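PDB 4XDN: MAU2 chromatid cohesion factor homolog from Saccharomyces cerevisiae, which forms a complex with SCC2 that is required for the cohesin complex to associate with chromosomes, and so takes part in sister chromatid cohesion. Local coordinates for residues R601-C615 against V624-I638. Residues are numbered along the deposited sequence; the frame is centred on the assembly and turned at random.
Sequences RKVQYVIGIWHLMNC and VALTNAKLEALVKQI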
ATOM      1  N   ARG A 601      -4.416  33.818   3.458  1.00 31.80           N
ATOM      2  CA  ARG A 601      -4.476  35.276   3.545  1.00 34.07           C
ATOM      3  C   ARG A 601      -3.359  35.979   2.774  1.00 33.51           C
ATOM      4  O   ARG A 601      -3.592  37.019   2.152  1.00 33.08           O
ATOM      5  CB  ARG A 601      -4.444  35.712   5.010  1.00 35.07           C
ATOM      6  CG  ARG A 601      -5.786  35.566   5.706  1.00 36.99           C
ATOM      7  CD  ARG A 601      -5.651  35.688   7.210  1.00 41.69           C
ATOM      8  NE  ARG A 601      -6.951  35.702   7.873  1.00 47.67           N
ATOM      9  CZ  ARG A 601      -7.124  35.571   9.185  1.00 51.69           C
ATOM     10  NH1 ARG A 601      -6.076  35.409   9.984  1.00 52.15           N
ATOM     11  NH2 ARG A 601      -8.347  35.597   9.698  1.00 53.83           N
ATOM     12  N   LYS A 602      -2.151  35.426   2.815  1.00 32.85           N
ATOM     13  CA  LYS A 602      -1.027  36.041   2.118  1.00 32.86           C
ATOM     14  C   LYS A 602      -1.149  35.818   0.614  1.00 31.49           C
ATOM     15  O   LYS A 602      -0.784  36.686  -0.177  1.00 32.23           O
ATOM     16  CB  LYS A 602       0.300  35.495   2.644  1.00 32.36           C
ATOM     17  CG  LYS A 602       0.688  36.076   3.994  1.00 31.47           C
ATOM     18  CD  LYS A 602       1.959  35.452   4.540  1.00 34.36           C
ATOM     19  CE  LYS A 602       2.335  36.062   5.883  1.00 37.02           C
ATOM     20  NZ  LYS A 602       3.557  35.444   6.460  1.00 37.60           N
ATOM     21  N   VAL A 603      -1.672  34.660   0.226  1.00 30.38           N
ATOM     22  CA  VAL A 603      -1.971  34.394  -1.177  1.00 29.92           C
ATOM     23  C   VAL A 603      -3.046  35.367  -1.660  1.00 28.08           C
ATOM     24  O   VAL A 603      -2.920  35.968  -2.729  1.00 25.02           O
ATOM     25  CB  VAL A 603      -2.436  32.929  -1.392  1.00 27.91           C
ATOM     26  CG1 VAL A 603      -3.013  32.728  -2.793  1.00 29.88           C
ATOM     27  CG2 VAL A 603      -1.282  31.961  -1.152  1.00 28.32           C
ATOM     28  N   GLN A 604      -4.098  35.524  -0.858  1.00 28.75           N
ATOM     29  CA  GLN A 604      -5.211  36.404  -1.203  1.00 30.97           C
ATOM     30  C   GLN A 604      -4.746  37.850  -1.329  1.00 29.31           C
ATOM     31  O   GLN A 604      -5.234  38.599  -2.176  1.00 29.47           O
ATOM     32  CB  GLN A 604      -6.324  36.303  -0.154  1.00 30.45           C
ATOM     33  CG  GLN A 604      -7.645  36.937  -0.585  1.00 28.80           C
ATOM     34  CD  GLN A 604      -8.736  36.795   0.464  1.00 27.00           C
ATOM     35  OE1 GLN A 604      -8.464  36.816   1.661  1.00 26.94           O
ATOM     36  NE2 GLN A 604      -9.978  36.642   0.016  1.00 25.75           N
ATOM     37  N   TYR A 605      -3.798  38.236  -0.481  1.00 28.58           N
ATOM     38  CA  TYR A 605      -3.246  39.586  -0.505  1.00 30.04           C
ATOM     39  C   TYR A 605      -2.541  39.858  -1.835  1.00 30.96           C
ATOM     40  O   TYR A 605      -2.780  40.883  -2.472  1.00 30.54           O
ATOM     41  CB  TYR A 605      -2.281  39.786   0.666  1.00 31.47           C
ATOM     42  CG  TYR A 605      -1.573  41.123   0.666  1.00 33.43           C
ATOM     43  CD1 TYR A 605      -2.218  42.273   1.104  1.00 33.09           C
ATOM     44  CD2 TYR A 605      -0.258  41.235   0.233  1.00 35.90           C
ATOM     45  CE1 TYR A 605      -1.574  43.495   1.109  1.00 33.81           C
ATOM     46  CE2 TYR A 605       0.394  42.450   0.234  1.00 35.48           C
ATOM     47  CZ  TYR A 605      -0.267  43.577   0.672  1.00 35.88           C
ATOM     48  OH  TYR A 605       0.381  44.792   0.674  1.00 38.38           O
ATOM     49  N   VAL A 606      -1.680  38.935  -2.253  1.00 29.63           N
ATOM     50  CA  VAL A 606      -0.973  39.067  -3.522  1.00 30.52           C
ATOM     51  C   VAL A 606      -1.974  39.097  -4.678  1.00 30.07           C
ATOM     52  O   VAL A 606      -1.851  39.913  -5.592  1.00 28.39           O
ATOM     53  CB  VAL A 606       0.042  37.918  -3.718  1.00 31.46           C
ATOM     54  CG1 VAL A 606       0.687  37.969  -5.110  1.00 32.11           C
ATOM     55  CG2 VAL A 606       1.112  37.984  -2.639  1.00 33.84           C
ATOM     56  N   ILE A 607      -2.964  38.211  -4.627  1.00 30.16           N
ATOM     57  CA  ILE A 607      -4.044  38.211  -5.608  1.00 29.55           C
ATOM     58  C   ILE A 607      -4.781  39.544  -5.555  1.00 30.03           C
ATOM     59  O   ILE A 607      -5.224  40.063  -6.579  1.00 29.97           O
ATOM     60  CB  ILE A 607      -5.054  37.064  -5.357  1.00 31.01           C
ATOM     61  CG1 ILE A 607      -4.333  35.707  -5.315  1.00 34.92           C
ATOM     62  CG2 ILE A 607      -6.176  37.096  -6.403  1.00 30.79           C
ATOM     63  CD1 ILE A 607      -4.575  34.803  -6.506  1.00 37.73           C
ATOM     64  N   GLY A 608      -4.913  40.089  -4.351  1.00 27.45           N
ATOM     65  CA  GLY A 608      -5.594  41.354  -4.155  1.00 29.54           C
ATOM     66  C   GLY A 608      -4.875  42.505  -4.830  1.00 30.21           C
ATOM     67  O   GLY A 608      -5.514  43.395  -5.392  1.00 31.55           O
ATOM     68  N   ILE A 609      -3.546  42.494  -4.773  1.00 30.24           N
ATOM     69  CA  ILE A 609      -2.750  43.522  -5.437  1.00 32.94           C
ATOM     70  C   ILE A 609      -3.035  43.491  -6.933  1.00 32.69           C
ATOM     71  O   ILE A 609      -3.215  44.529  -7.563  1.00 32.78           O
ATOM     72  CB  ILE A 609      -1.234  43.330  -5.198  1.00 35.37           C
ATOM     73  CG1 ILE A 609      -0.911  43.449  -3.707  1.00 33.21           C
ATOM     74  CG2 ILE A 609      -0.426  44.364  -5.992  1.00 37.06           C
ATOM     75  CD1 ILE A 609       0.519  43.093  -3.354  1.00 32.95           C
ATOM     76  N   TRP A 610      -3.076  42.285  -7.489  1.00 33.24           N
ATOM     77  CA  TRP A 610      -3.330  42.099  -8.910  1.00 35.15           C
ATOM     78  C   TRP A 610      -4.716  42.604  -9.284  1.00 32.51           C
ATOM     79  O   TRP A 610      -4.887  43.310 -10.275  1.00 32.29           O
ATOM     80  CB  TRP A 610      -3.189  40.623  -9.282  1.00 36.99           C
ATOM     81  CG  TRP A 610      -3.527  40.321 -10.703  1.00 36.91           C
ATOM     82  CD1 TRP A 610      -3.191  41.056 -11.802  1.00 37.91           C
ATOM     83  CD2 TRP A 610      -4.278  39.201 -11.181  1.00 36.28           C
ATOM     84  NE1 TRP A 610      -3.685  40.459 -12.936  1.00 37.44           N
ATOM     85  CE2 TRP A 610      -4.355  39.317 -12.582  1.00 37.08           C
ATOM     86  CE3 TRP A 610      -4.891  38.109 -10.560  1.00 35.77           C
ATOM     87  CZ2 TRP A 610      -5.019  38.383 -13.372  1.00 37.00           C
ATOM     88  CZ3 TRP A 610      -5.548  37.183 -11.346  1.00 37.07           C
ATOM     89  CH2 TRP A 610      -5.609  37.327 -12.737  1.00 36.85           C
ATOM     90  N   HIS A 611      -5.707  42.238  -8.481  1.00 28.99           N
ATOM     91  CA  HIS A 611      -7.080  42.633  -8.749  1.00 27.85           C
ATOM     92  C   HIS A 611      -7.254  44.148  -8.640  1.00 25.55           C
ATOM     93  O   HIS A 611      -8.013  44.743  -9.403  1.00 26.07           O
ATOM     94  CB  HIS A 611      -8.040  41.928  -7.794  1.00 26.71           C
ATOM     95  CG  HIS A 611      -9.481  42.169  -8.116  1.00 27.10           C
ATOM     96  ND1 HIS A 611     -10.066  41.720  -9.280  1.00 28.46           N
ATOM     97  CD2 HIS A 611     -10.449  42.830  -7.437  1.00 27.78           C
ATOM     98  CE1 HIS A 611     -11.334  42.089  -9.302  1.00 30.01           C
ATOM     99  NE2 HIS A 611     -11.592  42.763  -8.196  1.00 28.90           N
ATOM    100  N   LEU A 612      -6.548  44.767  -7.697  1.00 25.35           N
ATOM    101  CA  LEU A 612      -6.599  46.218  -7.535  1.00 28.39           C
ATOM    102  C   LEU A 612      -6.112  46.929  -8.794  1.00 30.14           C
ATOM    103  O   LEU A 612      -6.679  47.947  -9.192  1.00 31.96           O
ATOM    104  CB  LEU A 612      -5.763  46.661  -6.329  1.00 29.37           C
ATOM    105  CG  LEU A 612      -5.649  48.177  -6.111  1.00 33.37           C
ATOM    106  CD1 LEU A 612      -7.015  48.807  -5.889  1.00 30.05           C
ATOM    107  CD2 LEU A 612      -4.725  48.487  -4.943  1.00 34.95           C
ATOM    108  N   MET A 613      -5.062  46.395  -9.415  1.00 31.39           N
ATOM    109  CA  MET A 613      -4.543  46.965 -10.655  1.00 33.06           C
ATOM    110  C   MET A 613      -5.618  46.923 -11.727  1.00 31.81           C
ATOM    111  O   MET A 613      -5.903  47.929 -12.374  1.00 32.10           O
ATOM    112  CB  MET A 613      -3.302  46.211 -11.140  1.00 37.13           C
ATOM    113  CG  MET A 613      -2.115  46.259 -10.194  1.00 39.60           C
ATOM    114  SD  MET A 613      -1.688  47.925  -9.664  1.00 78.38           S
ATOM    115  CE  MET A 613      -1.763  47.728  -7.881  1.00 47.53           C
ATOM    116  N   ASN A 614      -6.214  45.751 -11.902  1.00 31.39           N
ATOM    117  CA  ASN A 614      -7.251  45.561 -12.904  1.00 34.37           C
ATOM    118  C   ASN A 614      -8.433  46.501 -12.665  1.00 33.92           C
ATOM    119  O   ASN A 614      -9.042  46.998 -13.610  1.00 34.29           O
ATOM    120  CB  ASN A 614      -7.706  44.103 -12.906  1.00 34.28           C
ATOM    121  CG  ASN A 614      -6.557  43.137 -13.143  1.00 36.25           C
ATOM    122  OD1 ASN A 614      -5.626  43.430 -13.894  1.00 38.73           O
ATOM    123  ND2 ASN A 614      -6.610  41.984 -12.490  1.00 34.60           N
ATOM    124  N   CYS A 615      -8.747  46.749 -11.399  1.00 34.22           N
ATOM    125  CA  CYS A 615      -9.763  47.732 -11.046  1.00 33.32           C
ATOM    126  C   CYS A 615      -9.297  49.131 -11.426  1.00 34.08           C
ATOM    127  O   CYS A 615     -10.050  49.911 -12.007  1.00 34.02           O
ATOM    128  CB  CYS A 615     -10.078  47.676  -9.551  1.00 32.42           C
ATOM    129  SG  CYS A 615     -10.951  46.189  -9.016  1.00 34.72           S
ATOM    130  N   VAL A 624     -12.446  49.529  -6.759  1.00 32.03           N
ATOM    131  CA  VAL A 624     -11.196  49.989  -6.162  1.00 32.77           C
ATOM    132  C   VAL A 624     -11.375  50.180  -4.659  1.00 33.44           C
ATOM    133  O   VAL A 624     -10.514  49.796  -3.867  1.00 31.31           O
ATOM    134  CB  VAL A 624     -10.712  51.312  -6.796  1.00 33.08           C
ATOM    135  CG1 VAL A 624      -9.593  51.946  -5.969  1.00 30.79           C
ATOM    136  CG2 VAL A 624     -10.241  51.072  -8.223  1.00 33.97           C
ATOM    137  N   ALA A 625     -12.497  50.779  -4.277  1.00 33.37           N
ATOM    138  CA  ALA A 625     -12.783  51.053  -2.875  1.00 31.86           C
ATOM    139  C   ALA A 625     -12.863  49.759  -2.069  1.00 31.07           C
ATOM    140  O   ALA A 625     -12.220  49.624  -1.029  1.00 30.41           O
ATOM    141  CB  ALA A 625     -14.076  51.839  -2.747  1.00 30.47           C
ATOM    142  N   LEU A 626     -13.650  48.807  -2.560  1.00 30.03           N
ATOM    143  CA  LEU A 626     -13.832  47.540  -1.862  1.00 32.98           C
ATOM    144  C   LEU A 626     -12.541  46.734  -1.818  1.00 31.40           C
ATOM    145  O   LEU A 626     -12.248  46.081  -0.817  1.00 28.92           O
ATOM    146  CB  LEU A 626     -14.936  46.718  -2.527  1.00 35.48           C
ATOM    147  CG  LEU A 626     -16.326  47.356  -2.551  1.00 40.20           C
ATOM    148  CD1 LEU A 626     -17.296  46.480  -3.324  1.00 43.43           C
ATOM    149  CD2 LEU A 626     -16.836  47.604  -1.142  1.00 41.45           C
ATOM    150  N   THR A 627     -11.765  46.783  -2.898  1.00 29.74           N
ATOM    151  CA  THR A 627     -10.523  46.020  -2.970  1.00 28.96           C
ATOM    152  C   THR A 627      -9.465  46.601  -2.031  1.00 29.46           C
ATOM    153  O   THR A 627      -8.769  45.858  -1.340  1.00 27.48           O
ATOM    154  CB  THR A 627      -9.967  45.973  -4.405  1.00 30.41           C
ATOM    155  OG1 THR A 627     -10.969  45.455  -5.290  1.00 28.33           O
ATOM    156  CG2 THR A 627      -8.727  45.080  -4.479  1.00 31.33           C
ATOM    157  N   ASN A 628      -9.340  47.926  -2.008  1.00 31.45           N
ATOM    158  CA  ASN A 628      -8.437  48.580  -1.067  1.00 31.89           C
ATOM    159  C   ASN A 628      -8.824  48.238   0.366  1.00 30.80           C
ATOM    160  O   ASN A 628      -7.964  47.972   1.207  1.00 26.46           O
ATOM    161  CB  ASN A 628      -8.448  50.101  -1.260  1.00 34.83           C
ATOM    162  CG  ASN A 628      -7.305  50.592  -2.126  1.00 40.69           C
ATOM    163  OD1 ASN A 628      -6.163  50.157  -1.976  1.00 41.23           O
ATOM    164  ND2 ASN A 628      -7.608  51.507  -3.040  1.00 43.77           N
ATOM    165  N   ALA A 629     -10.125  48.248   0.634  1.00 31.31           N
ATOM    166  CA  ALA A 629     -10.641  47.915   1.955  1.00 31.06           C
ATOM    167  C   ALA A 629     -10.264  46.488   2.334  1.00 29.85           C
ATOM    168  O   ALA A 629      -9.855  46.225   3.465  1.00 29.50           O
ATOM    169  CB  ALA A 629     -12.150  48.094   1.996  1.00 28.48           C
ATOM    170  N   LYS A 630     -10.398  45.571   1.383  1.00 31.25           N
ATOM    171  CA  LYS A 630     -10.084  44.171   1.637  1.00 30.43           C
ATOM    172  C   LYS A 630      -8.594  43.997   1.902  1.00 29.36           C
ATOM    173  O   LYS A 630      -8.197  43.198   2.752  1.00 29.08           O
ATOM    174  CB  LYS A 630     -10.519  43.297   0.459  1.00 30.15           C
ATOM    175  CG  LYS A 630     -10.235  41.809   0.646  1.00 30.38           C
ATOM    176  CD  LYS A 630     -10.932  41.245   1.876  1.00 32.21           C
ATOM    177  CE  LYS A 630     -10.652  39.758   2.030  1.00 33.82           C
ATOM    178  NZ  LYS A 630     -11.291  39.192   3.241  1.00 34.14           N
ATOM    179  N   LEU A 631      -7.773  44.750   1.177  1.00 25.44           N
ATOM    180  CA  LEU A 631      -6.332  44.707   1.381  1.00 29.07           C
ATOM    181  C   LEU A 631      -5.981  45.240   2.761  1.00 32.65           C
ATOM    182  O   LEU A 631      -5.131  44.681   3.450  1.00 33.17           O
ATOM    183  CB  LEU A 631      -5.602  45.507   0.300  1.00 30.80           C
ATOM    184  CG  LEU A 631      -5.621  44.914  -1.110  1.00 32.52           C
ATOM    185  CD1 LEU A 631      -4.988  45.882  -2.097  1.00 33.56           C
ATOM    186  CD2 LEU A 631      -4.912  43.565  -1.154  1.00 34.49           C
ATOM    187  N   GLU A 632      -6.642  46.321   3.164  1.00 34.20           N
ATOM    188  CA  GLU A 632      -6.450  46.872   4.500  1.00 36.44           C
ATOM    189  C   GLU A 632      -6.844  45.852   5.563  1.00 34.28           C
ATOM    190  O   GLU A 632      -6.171  45.716   6.583  1.00 34.34           O
ATOM    191  CB  GLU A 632      -7.259  48.163   4.676  1.00 37.47           C
ATOM    192  CG  GLU A 632      -6.675  49.355   3.930  1.00 41.32           C
ATOM    193  CD  GLU A 632      -7.528  50.609   4.043  1.00 45.80           C
ATOM    194  OE1 GLU A 632      -8.547  50.586   4.765  1.00 48.40           O
ATOM    195  OE2 GLU A 632      -7.176  51.621   3.404  1.00 46.58           O
ATOM    196  N   ALA A 633      -7.934  45.133   5.316  1.00 32.37           N
ATOM    197  CA  ALA A 633      -8.407  44.124   6.256  1.00 34.01           C
ATOM    198  C   ALA A 633      -7.404  42.979   6.363  1.00 31.77           C
ATOM    199  O   ALA A 633      -7.169  42.447   7.446  1.00 31.11           O
ATOM    200  CB  ALA A 633      -9.771  43.598   5.832  1.00 34.29           C
ATOM    201  N   LEU A 634      -6.807  42.610   5.233  1.00 32.55           N
ATOM    202  CA  LEU A 634      -5.838  41.520   5.206  1.00 33.99           C
ATOM    203  C   LEU A 634      -4.551  41.900   5.929  1.00 36.03           C
ATOM    204  O   LEU A 634      -3.959  41.076   6.623  1.00 36.51           O
ATOM    205  CB  LEU A 634      -5.527  41.118   3.766  1.00 32.23           C
ATOM    206  CG  LEU A 634      -6.619  40.316   3.055  1.00 33.26           C
ATOM    207  CD1 LEU A 634      -6.334  40.248   1.561  1.00 34.41           C
ATOM    208  CD2 LEU A 634      -6.735  38.913   3.647  1.00 35.69           C
ATOM    209  N   VAL A 635      -4.123  43.148   5.770  1.00 35.72           N
ATOM    210  CA  VAL A 635      -2.925  43.631   6.447  1.00 37.94           C
ATOM    211  C   VAL A 635      -3.090  43.555   7.965  1.00 39.32           C
ATOM    212  O   VAL A 635      -2.153  43.195   8.677  1.00 40.35           O
ATOM    213  CB  VAL A 635      -2.587  45.085   6.032  1.00 39.44           C
ATOM    214  CG1 VAL A 635      -1.516  45.690   6.942  1.00 41.02           C
ATOM    215  CG2 VAL A 635      -2.121  45.124   4.588  1.00 38.65           C
ATOM    216  N   LYS A 636      -4.279  43.888   8.460  1.00 40.32           N
ATOM    217  CA  LYS A 636      -4.521  43.892   9.899  1.00 42.87           C
ATOM    218  C   LYS A 636      -4.479  42.476  10.467  1.00 42.84           C
ATOM    219  O   LYS A 636      -3.943  42.251  11.551  1.00 45.06           O
ATOM    220  CB  LYS A 636      -5.865  44.552  10.221  1.00 45.20           C
ATOM    221  CG  LYS A 636      -6.198  44.574  11.709  1.00 49.94           C
ATOM    222  CD  LYS A 636      -6.933  45.846  12.119  1.00 56.12           C
ATOM    223  CE  LYS A 636      -8.267  46.000  11.398  1.00 58.77           C
ATOM    224  NZ  LYS A 636      -9.176  44.843  11.633  1.00 61.35           N
ATOM    225  N   GLN A 637      -5.040  41.524   9.729  1.00 41.08           N
ATOM    226  CA  GLN A 637      -5.033  40.124  10.146  1.00 42.21           C
ATOM    227  C   GLN A 637      -3.624  39.539  10.127  1.00 43.05           C
ATOM    228  O   GLN A 637      -3.187  38.913  11.094  1.00 44.23           O
ATOM    229  CB  GLN A 637      -5.943  39.292   9.240  1.00 41.66           C
ATOM    230  CG  GLN A 637      -7.409  39.677   9.298  1.00 43.65           C
ATOM    231  CD  GLN A 637      -8.229  39.000   8.216  1.00 44.85           C
ATOM    232  OE1 GLN A 637      -7.907  39.084   7.033  1.00 43.34           O
ATOM    233  NE2 GLN A 637      -9.291  38.316   8.621  1.00 47.78           N
ATOM    234  N   ILE A 638      -2.923  39.751   9.018  1.00 41.39           N
ATOM    235  CA  ILE A 638      -1.594  39.184   8.808  1.00 40.93           C
ATOM    236  C   ILE A 638      -0.572  39.706   9.816  1.00 43.42           C
ATOM    237  O   ILE A 638       0.215  38.934  10.361  1.00 42.73           O
ATOM    238  CB  ILE A 638      -1.095  39.487   7.376  1.00 38.51           C
ATOM    239  CG1 ILE A 638      -1.964  38.749   6.354  1.00 36.86           C
ATOM    240  CG2 ILE A 638       0.364  39.075   7.200  1.00 39.88           C
ATOM    241  CD1 ILE A 638      -1.804  39.246   4.928  1.00 35.27           C
TER
HETATM  242  O   HOH W   1     -12.405  36.620   1.392  1.00 48.41           O
HETATM  243  O   HOH W   2     -11.231  36.469   3.106  1.00 53.26           O
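K630 NZ and the Q604 amide meet through a water modelled at two sites too close together to be filled at once. At one, water 2 accepts from K630 NZ at 2.7 Å and donates to Q604 OE1; at the other, water 1 accepts from Q604 NE2 and, weakly, from K630 NZ. Q604 NE2 is also hydrogen-bonded to F591 O, tying this edge to helix 580-593.

Next along, Q637 lies over one face of the R601 guanidinium, the planes 40° apart; R601 NH2 and Q637 NE2 are 3.1 Å apart, but both are donors and form no bond.

Inside, the antiparallel helices (162°) of this hairpin near the C-terminus mesh knobs-into-holes. Y605, its ring carbon CG swung anti to the backbone N (chi1 176°), fits among L631, L634, V635 and I638, with CE1 3.9 Å from V635 CG2, while its OH bonds the backbone of the other protein chain. L631 CD2 comes within 3.8 Å of G608 CA, where no side chain intervenes. L612 fills the hole between V624, T627, N628 and L631, its CD2 3.9 Å from L631 CD1. T627 CG2 packs on L612 CB, and T627 OG1, bonded to D623 O, merely touches the H611 ring edge, 3.4 Å from H611 CD2; H611 ND1 hydrogen-bonds S587 OG.

Apolar interlocking therefore joins the two helices, while the polar side chains along the edge meet without a direct hydrogen bond.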